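Local coordinates for uncharacterized protein (Staphylococcus aureus subsp. aureus Mu50, PDB 4QPV) that is of unknown function and belongs to the DUF1672 family, whose fold is built on a kinked-helix-beta-beta-beta repeat, at residues I264-I269 with S277-I282. Residues are numbered along the deposited sequence; the frame is centred on the assembly and turned at random. Where two conformers were deposited one is given.
Sequences ISNKYI and SKKEVI
The ammonium group of K279 is held by the end of strand 259-265 and the turn that leads into strand 268-270, close to where strand 282-285 begins to pair antiparallel with strand 259-265 at the edge of a mixed sheet. I264 and I282 form the hydrogen-bonded pair: I282 N reaches I264 O at 2.9 Å and I264 N returns a longer bond to I282 O. Their side chains run side by side on one face, I264 CG2 against I282 CB, packed against helix 234-249. Past S265 and V281 the backbones diverge, and a water links N266 N to E280 O. The side chain of K279 reaches over to 265-268, its bend at chi3 (70°) turning NZ toward them, and NZ donates to S265 OG at 2.7 Å, to Y268 O at 2.6 Å in the carbonyl plane, and to N266 OD1 at 3.0 Å. The amide oxygen of N266 also closes an Asx turn by accepting from Y268 N, and these two donors approach from opposite faces of its plane. S265 CB meanwhile rests 3.8 Å from V281 CG1. K279 NZ thus donates to three uncharged oxygens, consistent with a protonated amine whose charge is stabilised by hydroxyl, amide and carbonyl dipoles, tying the turn to the loop that leads into strand 282-285.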
# COMPACT_ATOMS: atom_id res chain seq x y z
N ILE A 264 -7.28 -2.18 -14.91
CA ILE A 264 -6.44 -1.50 -15.90
C ILE A 264 -7.10 -0.16 -16.24
O ILE A 264 -8.33 -0.05 -16.28
CB ILE A 264 -6.14 -2.35 -17.18
CG1 ILE A 264 -4.93 -1.73 -17.97
CG2 ILE A 264 -7.40 -2.54 -18.06
CD1 ILE A 264 -4.26 -2.60 -19.08
N SER A 265 -6.27 0.85 -16.48
CA SER A 265 -6.73 2.19 -16.86
C SER A 265 -5.87 2.73 -18.02
O SER A 265 -5.01 2.02 -18.54
CB SER A 265 -6.65 3.12 -15.66
OG SER A 265 -5.30 3.25 -15.21
N ASN A 266 -6.04 4.02 -18.37
CA ASN A 266 -5.21 4.61 -19.42
C ASN A 266 -3.77 4.84 -18.88
O ASN A 266 -3.47 4.53 -17.71
CB ASN A 266 -5.86 5.89 -20.00
CG ASN A 266 -5.88 7.10 -19.09
OD1 ASN A 266 -5.14 7.19 -18.11
ND2 ASN A 266 -6.70 8.08 -19.44
N LYS A 267 -2.85 5.33 -19.74
CA LYS A 267 -1.43 5.44 -19.40
C LYS A 267 -1.07 6.59 -18.47
O LYS A 267 0.10 6.73 -18.12
CB LYS A 267 -0.60 5.58 -20.71
CG LYS A 267 -0.81 6.89 -21.47
CD LYS A 267 0.15 7.03 -22.66
CE LYS A 267 -0.20 6.16 -23.85
NZ LYS A 267 0.73 6.39 -24.99
N TYR A 268 -2.05 7.43 -18.09
CA TYR A 268 -1.74 8.65 -17.35
C TYR A 268 -1.96 8.58 -15.85
O TYR A 268 -2.70 7.73 -15.36
CB TYR A 268 -2.56 9.82 -17.90
CG TYR A 268 -2.27 10.08 -19.36
CD1 TYR A 268 -1.10 10.73 -19.76
CD2 TYR A 268 -3.15 9.65 -20.35
CE1 TYR A 268 -0.82 10.95 -21.11
CE2 TYR A 268 -2.88 9.88 -21.70
CZ TYR A 268 -1.71 10.52 -22.08
OH TYR A 268 -1.44 10.75 -23.41
N ILE A 269 -1.31 9.49 -15.13
CA ILE A 269 -1.42 9.59 -13.68
C ILE A 269 -1.40 11.06 -13.29
O ILE A 269 -0.62 11.84 -13.85
CB ILE A 269 -0.35 8.74 -12.92
CG1 ILE A 269 -0.65 8.64 -11.38
CG2 ILE A 269 1.08 9.24 -13.17
CD1 ILE A 269 -1.92 7.80 -10.98
N SER A 277 -7.55 4.95 -7.54
CA SER A 277 -8.98 4.68 -7.32
C SER A 277 -9.90 5.72 -7.98
O SER A 277 -11.09 5.42 -8.16
CB SER A 277 -9.29 4.59 -5.83
OG SER A 277 -9.31 5.88 -5.23
N LYS A 278 -9.37 6.92 -8.34
CA LYS A 278 -10.16 7.99 -8.97
C LYS A 278 -10.14 7.87 -10.50
O LYS A 278 -10.85 8.61 -11.19
CB LYS A 278 -9.66 9.39 -8.53
CG LYS A 278 -9.71 9.64 -7.02
CD LYS A 278 -11.07 10.14 -6.54
CE LYS A 278 -11.25 9.98 -5.05
NZ LYS A 278 -11.48 8.56 -4.67
N LYS A 279 -9.35 6.93 -11.04
CA LYS A 279 -9.25 6.75 -12.49
C LYS A 279 -10.39 5.91 -13.04
O LYS A 279 -11.02 5.15 -12.30
CB LYS A 279 -7.91 6.10 -12.86
CG LYS A 279 -6.70 7.01 -12.60
CD LYS A 279 -5.45 6.46 -13.29
CE LYS A 279 -5.56 6.59 -14.79
NZ LYS A 279 -4.50 5.84 -15.49
N GLU A 280 -10.63 6.03 -14.36
CA GLU A 280 -11.62 5.22 -15.07
C GLU A 280 -10.96 3.88 -15.34
O GLU A 280 -9.89 3.83 -15.96
CB GLU A 280 -12.10 5.91 -16.36
CG GLU A 280 -13.13 5.09 -17.12
CD GLU A 280 -13.49 5.60 -18.50
OE1 GLU A 280 -12.73 5.33 -19.45
OE2 GLU A 280 -14.56 6.25 -18.63
N VAL A 281 -11.53 2.81 -14.82
CA VAL A 281 -10.89 1.50 -14.99
C VAL A 281 -11.81 0.45 -15.53
O VAL A 281 -13.03 0.55 -15.38
CB VAL A 281 -10.29 0.98 -13.63
CG1 VAL A 281 -9.18 1.89 -13.10
CG2 VAL A 281 -11.38 0.78 -12.57
N ILE A 282 -11.21 -0.58 -16.09
CA ILE A 282 -11.81 -1.86 -16.41
C ILE A 282 -11.55 -2.71 -15.18
O ILE A 282 -10.41 -2.70 -14.70
CB ILE A 282 -11.18 -2.53 -17.67
CG1 ILE A 282 -11.52 -1.80 -18.95
CG2 ILE A 282 -11.56 -4.03 -17.75
CD1 ILE A 282 -10.64 -2.24 -20.10
O HOH W 1 -8.52 5.47 -17.68